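Local coordinates for Lmo0547 protein (Listeria monocytogenes, PDB 4R9N) that probably acts as a sugar-responsive transcriptional regulator of the SorC family, binding DNA and a carbohydrate effector, the fragment here being its putative sugar-binding domain, at residues 9-14 against 18-23; 43-48 against 242-247. One frame throughout, in Å; residues are numbered along the deposited sequence. Where two conformers were deposited one is given.

Interaction 1: 9-14 against 18-23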
loop_
_atom_site.group_PDB
_atom_site.type_symbol
_atom_site.label_atom_id
_atom_site.label_comp_id
_atom_site.label_asym_id
_atom_site.label_seq_id
_atom_site.Cartn_x
_atom_site.Cartn_y
_atom_site.Cartn_z
ATOM N N GLN A 9 -15.131 15.595 2.867
ATOM C CA GLN A 9 -16.537 15.197 3.089
ATOM C C GLN A 9 -17.128 14.466 1.942
ATOM O O GLN A 9 -17.777 13.449 2.078
ATOM C CB GLN A 9 -17.415 16.442 3.286
ATOM C CG GLN A 9 -17.234 17.102 4.627
ATOM C CD GLN A 9 -18.391 18.032 4.990
ATOM O OE1 GLN A 9 -18.621 19.050 4.333
ATOM N NE2 GLN A 9 -19.120 17.678 6.046
ATOM N N LYS A 10 -16.952 15.035 0.760
ATOM C CA LYS A 10 -17.531 14.453 -0.431
ATOM C C LYS A 10 -16.979 13.070 -0.691
ATOM O O LYS A 10 -17.699 12.184 -1.034
ATOM C CB LYS A 10 -17.304 15.356 -1.633
ATOM C CG LYS A 10 -18.338 16.468 -1.692
ATOM C CD LYS A 10 -17.922 17.558 -2.640
ATOM C CE LYS A 10 -18.776 18.804 -2.434
ATOM N NZ LYS A 10 -18.687 19.644 -3.646
ATOM N N LEU A 11 -15.673 12.907 -0.534
ATOM C CA LEU A 11 -15.027 11.609 -0.714
ATOM C C LEU A 11 -15.467 10.583 0.330
ATOM O O LEU A 11 -15.666 9.410 0.011
ATOM C CB LEU A 11 -13.506 11.768 -0.645
ATOM C CG LEU A 11 -12.864 12.470 -1.822
ATOM C CD1 LEU A 11 -11.508 13.005 -1.452
ATOM C CD2 LEU A 11 -12.754 11.509 -3.000
ATOM N N GLU A 12 -15.629 11.017 1.568
ATOM C CA GLU A 12 -16.050 10.110 2.618
ATOM C C GLU A 12 -17.454 9.571 2.343
ATOM O O GLU A 12 -17.709 8.360 2.495
ATOM C CB GLU A 12 -15.972 10.773 3.991
ATOM C CG GLU A 12 -14.534 11.079 4.392
ATOM C CD GLU A 12 -14.333 12.183 5.409
ATOM O OE1 GLU A 12 -15.341 12.785 5.829
ATOM O OE2 GLU A 12 -13.135 12.473 5.767
ATOM N N GLU A 13 -18.331 10.449 1.883
ATOM C CA GLU A 13 -19.712 10.095 1.566
ATOM C C GLU A 13 -19.752 9.185 0.343
ATOM O O GLU A 13 -20.438 8.182 0.317
ATOM C CB GLU A 13 -20.545 11.383 1.325
ATOM C CG GLU A 13 -20.630 12.302 2.539
ATOM C CD GLU A 13 -21.050 13.767 2.272
ATOM O OE1 GLU A 13 -21.333 14.189 1.118
ATOM O OE2 GLU A 13 -21.085 14.534 3.258
ATOM N N LYS A 14 -19.016 9.557 -0.705
ATOM C CA LYS A 14 -19.014 8.765 -1.899
ATOM C C LYS A 14 -18.562 7.323 -1.638
ATOM O O LYS A 14 -19.246 6.358 -2.002
ATOM C CB LYS A 14 -18.179 9.434 -3.022
ATOM C CG LYS A 14 -18.127 8.681 -4.342
ATOM C CD LYS A 14 -17.563 9.547 -5.465
ATOM C CE LYS A 14 -17.340 8.795 -6.744
ATOM N NZ LYS A 14 -18.491 8.855 -7.630
ATOM N N GLU A 18 -13.691 6.046 6.394
ATOM C CA GLU A 18 -13.491 6.558 7.737
ATOM C C GLU A 18 -12.943 8.000 7.668
ATOM O O GLU A 18 -13.397 8.922 8.418
ATOM C CB GLU A 18 -12.544 5.598 8.474
ATOM C CG GLU A 18 -12.152 5.980 9.885
ATOM C CD GLU A 18 -11.102 5.032 10.468
ATOM O OE1 GLU A 18 -10.951 3.894 9.961
ATOM O OE2 GLU A 18 -10.397 5.437 11.414
ATOM N N GLU A 19 -11.978 8.229 6.794
ATOM C CA GLU A 19 -11.394 9.542 6.630
ATOM C C GLU A 19 -10.734 9.743 5.283
ATOM O O GLU A 19 -10.122 8.826 4.730
ATOM C CB GLU A 19 -10.365 9.842 7.737
ATOM C CG GLU A 19 -9.867 11.294 7.671
ATOM C CD GLU A 19 -8.833 11.676 8.720
ATOM O OE1 GLU A 19 -8.285 10.776 9.410
ATOM O OE2 GLU A 19 -8.563 12.914 8.889
ATOM N N ALA A 20 -10.825 10.950 4.757
ATOM C CA ALA A 20 -10.085 11.356 3.568
ATOM C C ALA A 20 -9.236 12.563 3.917
ATOM O O ALA A 20 -9.746 13.537 4.492
ATOM C CB ALA A 20 -11.031 11.600 2.387
ATOM N N ILE A 21 -7.935 12.481 3.649
ATOM C CA ILE A 21 -7.046 13.588 3.844
ATOM C C ILE A 21 -6.625 14.138 2.478
ATOM O O ILE A 21 -6.051 13.391 1.653
ATOM C CB ILE A 21 -5.806 13.111 4.603
ATOM C CG1 ILE A 21 -6.224 12.587 5.985
ATOM C CG2 ILE A 21 -4.812 14.262 4.655
ATOM C CD1 ILE A 21 -5.292 11.506 6.540
ATOM N N VAL A 22 -7.038 15.354 2.170
ATOM C CA VAL A 22 -6.836 15.885 0.847
ATOM C C VAL A 22 -5.841 17.000 0.967
ATOM O O VAL A 22 -6.020 17.937 1.759
ATOM C CB VAL A 22 -8.121 16.448 0.179
ATOM C CG1 VAL A 22 -7.769 16.995 -1.171
ATOM C CG2 VAL A 22 -9.165 15.376 -0.002
ATOM N N VAL A 23 -4.850 16.957 0.097
ATOM C CA VAL A 23 -3.706 17.835 0.179
ATOM C C VAL A 23 -3.816 18.860 -0.932
ATOM O O VAL A 23 -3.993 18.494 -2.070
ATOM C CB VAL A 23 -2.412 16.964 0.057
ATOM C CG1 VAL A 23 -1.217 17.802 -0.252
ATOM C CG2 VAL A 23 -2.215 16.162 1.349
#
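Leu11 and Glu12 reach strand 19-23 from helix 9-14 with the same first torsion, CG opposite the carbonyl carbon and beside the backbone N (chi1 -66° in Glu12). From there Glu12 runs out extended and brings its carboxylate to the strand's backbone: Ala20 N donates to Glu12 OE2 at 2.9 Å, with an N-H...O angle of 158°. The oxygen accepts through its anti lone pair, the one directed away from OE1, and the Glu12 OE2 to Glu19 CA distance is 3.5 Å. Leu11 supplies the apolar half. Its CB lies 3.9 Å from Ala20 CB, while its CD1 meets Val22 CG2 at 3.6 Å, the two side chains crossing at about a right angle. Ala20 and Val22, two residues apart, thus offer the same strand face to the helix. A second glutamate repeats the backbone grip, since Glu8 OE2 accepts from Val22 N; Leu11 also touches Ala250 and Ile253 of the C-terminal helix. The axes of the segments approach to 7.4 Å and run at 145°. Helix 3-15 thus packs roughly antiparallel on the edge strand that follows it, part of a helix layer flanking the parallel sheet of a Rossmann-like alpha/beta fold.

Interaction 2: 43-48 against 242-247; sequences YTLSKR and VIVITD
Leu45 and Arg48 of helix 43-48 settle on Val244 and Val242 of strand 242-246, a helix-on-sheet contact of the three-layer, Rossmann-like alpha/beta fold. The whole contact buries 147 Å², both sides summed, and the nearest CA atoms, those of Leu45 and Val244, are 9.2 Å apart, so the layers meet through side chains. In the apolar pair, Leu45 CD2 touches Val244 CG2 at 4.2 Å, an ordinary van der Waals distance. Leu45 also packs on Val219 of the next strand, and Val244 on Leu37 and Ala41 of helix 30-49, which extends the apolar layer beyond the two segments.

The polar side chain is used differently. Arg48 has CG anti to the backbone N (chi1 -160°) and bends at chi3 (-104°), which turns the guanidinium back over the strand's start. Its charge is answered on strand 19-23 and just before it: NH2 forms a salt bridge with Glu19 and NH1 one with Glu18. Two separate carboxylates thus hold the two terminal nitrogens and should restrict rotation of the flat group.

Two hydrogen bonds belong to the segments' own helices rather than to the contact between them. Ser46 OG donates to Tyr43 O at 2.7 Å, approaching from above the carbonyl plane (36° out of it), a side-chain bond back to the preceding turn of the helix. At the strand's far end Thr246 is the N-cap of helix 247-253, its OG1 accepting from Met249 N.

The guanidinium face provides the remaining contact. Val242 CG2 sits 3.8 Å above its plane, displaced toward the rim, and is 3.8 Å from Arg48 NH2 and 3.9 Å from Arg48 CZ.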
loop_
_atom_site.group_PDB
_atom_site.type_symbol
_atom_site.label_atom_id
_atom_site.label_comp_id
_atom_site.label_asym_id
_atom_site.label_seq_id
_atom_site.Cartn_x
_atom_site.Cartn_y
_atom_site.Cartn_z
ATOM N N TYR A 43 3.210 13.730 8.168
ATOM C CA TYR A 43 2.827 14.627 9.257
ATOM C C TYR A 43 1.515 14.193 9.853
ATOM O O TYR A 43 1.426 13.980 11.075
ATOM C CB TYR A 43 2.758 16.053 8.789
ATOM C CG TYR A 43 2.153 16.996 9.808
ATOM C CD1 TYR A 43 2.763 17.234 11.044
ATOM C CD2 TYR A 43 0.970 17.589 9.546
ATOM C CE1 TYR A 43 2.202 18.071 11.991
ATOM C CE2 TYR A 43 0.397 18.426 10.462
ATOM C CZ TYR A 43 1.006 18.672 11.691
ATOM O OH TYR A 43 0.366 19.535 12.591
ATOM N N THR A 44 0.502 14.004 9.026
ATOM C CA THR A 44 -0.789 13.665 9.522
ATOM C C THR A 44 -0.903 12.258 10.052
ATOM O O THR A 44 -1.499 12.032 11.141
ATOM C CB THR A 44 -1.855 13.875 8.474
ATOM O OG1 THR A 44 -1.881 15.263 8.155
ATOM C CG2 THR A 44 -3.219 13.468 9.028
ATOM N N LEU A 45 -0.298 11.296 9.346
ATOM C CA LEU A 45 -0.382 9.925 9.787
ATOM C C LEU A 45 0.459 9.597 11.018
ATOM O O LEU A 45 0.069 8.692 11.760
ATOM C CB LEU A 45 -0.092 8.946 8.663
ATOM C CG LEU A 45 -1.036 9.011 7.431
ATOM C CD1 LEU A 45 -0.529 8.027 6.380
ATOM C CD2 LEU A 45 -2.508 8.704 7.711
ATOM N N SER A 46 1.514 10.374 11.288
ATOM C CA SER A 46 2.317 10.168 12.513
ATOM C C SER A 46 1.402 10.277 13.721
ATOM O O SER A 46 1.533 9.527 14.696
ATOM C CB SER A 46 3.476 11.181 12.627
ATOM O OG SER A 46 2.941 12.475 12.668
ATOM N N LYS A 47 0.402 11.134 13.632
ATOM C CA LYS A 47 -0.552 11.313 14.745
ATOM C C LYS A 47 -1.476 10.101 15.031
ATOM O O LYS A 47 -1.763 9.782 16.159
ATOM C CB LYS A 47 -1.431 12.539 14.496
ATOM C CG LYS A 47 -0.837 13.839 15.007
ATOM C CD LYS A 47 -0.048 14.580 13.991
ATOM C CE LYS A 47 -0.195 16.113 14.170
ATOM N NZ LYS A 47 0.683 16.580 15.275
ATOM N N ARG A 48 -1.896 9.421 13.984
ATOM C CA ARG A 48 -2.665 8.228 14.068
ATOM C C ARG A 48 -1.794 7.071 14.547
ATOM O O ARG A 48 -2.203 6.225 15.423
ATOM C CB ARG A 48 -3.188 7.933 12.669
ATOM C CG ARG A 48 -4.347 7.041 12.570
ATOM C CD ARG A 48 -4.795 6.954 11.124
ATOM N NE ARG A 48 -5.990 7.728 10.858
ATOM C CZ ARG A 48 -7.218 7.290 11.093
ATOM N NH1 ARG A 48 -7.406 6.087 11.659
ATOM N NH2 ARG A 48 -8.252 8.059 10.763
ATOM N N VAL A 242 -8.947 4.863 4.828
ATOM C CA VAL A 242 -8.460 6.212 4.918
ATOM C C VAL A 242 -7.625 6.408 3.645
ATOM O O VAL A 242 -6.734 5.553 3.275
ATOM C CB VAL A 242 -7.534 6.387 6.164
ATOM C CG1 VAL A 242 -6.864 7.756 6.156
ATOM C CG2 VAL A 242 -8.293 6.116 7.487
ATOM N N ILE A 243 -7.887 7.475 2.958
ATOM C CA ILE A 243 -7.056 7.851 1.811
ATOM C C ILE A 243 -6.385 9.155 2.020
ATOM O O ILE A 243 -6.965 10.098 2.659
ATOM C CB ILE A 243 -7.833 7.945 0.485
ATOM C CG1 ILE A 243 -9.023 8.888 0.543
ATOM C CG2 ILE A 243 -8.270 6.572 0.021
ATOM C CD1 ILE A 243 -9.544 9.145 -0.859
ATOM N N VAL A 244 -5.157 9.249 1.530
ATOM C CA VAL A 244 -4.394 10.473 1.508
ATOM C C VAL A 244 -4.099 10.701 0.038
ATOM O O VAL A 244 -3.398 9.886 -0.606
ATOM C CB VAL A 244 -3.068 10.398 2.306
ATOM C CG1 VAL A 244 -2.446 11.759 2.369
ATOM C CG2 VAL A 244 -3.350 9.916 3.733
ATOM N N ILE A 245 -4.700 11.759 -0.504
ATOM C CA ILE A 245 -4.567 12.120 -1.906
ATOM C C ILE A 245 -4.564 13.615 -2.114
ATOM O O ILE A 245 -4.894 14.381 -1.202
ATOM C CB ILE A 245 -5.647 11.505 -2.815
ATOM C CG1 ILE A 245 -7.026 11.999 -2.424
ATOM C CG2 ILE A 245 -5.554 9.965 -2.830
ATOM C CD1 ILE A 245 -8.086 11.558 -3.447
ATOM N N THR A 246 -4.208 14.009 -3.323
ATOM C CA THR A 246 -4.131 15.393 -3.696
ATOM C C THR A 246 -5.526 15.886 -4.044
ATOM O O THR A 246 -6.432 15.113 -4.335
ATOM C CB THR A 246 -3.241 15.648 -4.931
ATOM O OG1 THR A 246 -3.727 14.948 -6.055
ATOM C CG2 THR A 246 -1.788 15.311 -4.677
ATOM N N ASP A 247 -5.696 17.175 -4.043
ATOM C CA ASP A 247 -7.006 17.726 -4.470
ATOM C C ASP A 247 -7.285 17.515 -5.942
ATOM O O ASP A 247 -8.449 17.342 -6.346
ATOM C CB ASP A 247 -7.155 19.219 -4.070
ATOM C CG ASP A 247 -6.036 20.071 -4.544
ATOM O OD1 ASP A 247 -5.103 19.567 -5.249
ATOM O OD2 ASP A 247 -6.100 21.301 -4.194
#

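Interactions 1 and 2 have centres 11 Å apart and meet in the same parallel sheet, where strand 19-23 is outermost and strand 242-246 its neighbour. Backbone pairing joins them directly: Ile21 N lies 2.8 Å from Ile243 O, and Val23 N 2.9 Å from Ile245 O, both probable hydrogen bonds. Helix 3-15 covers one face of this edge and helix 30-49 the other, as the opposed side chains of Ala20 and Ile21 indicate, with Ile21 reaching Thr44. Along the chain interaction 1 closes first, between close neighbours; interaction 2 then bridges 193 residues. The N-terminal elements are therefore built together with the last strand into one end of the putative sugar-binding domain.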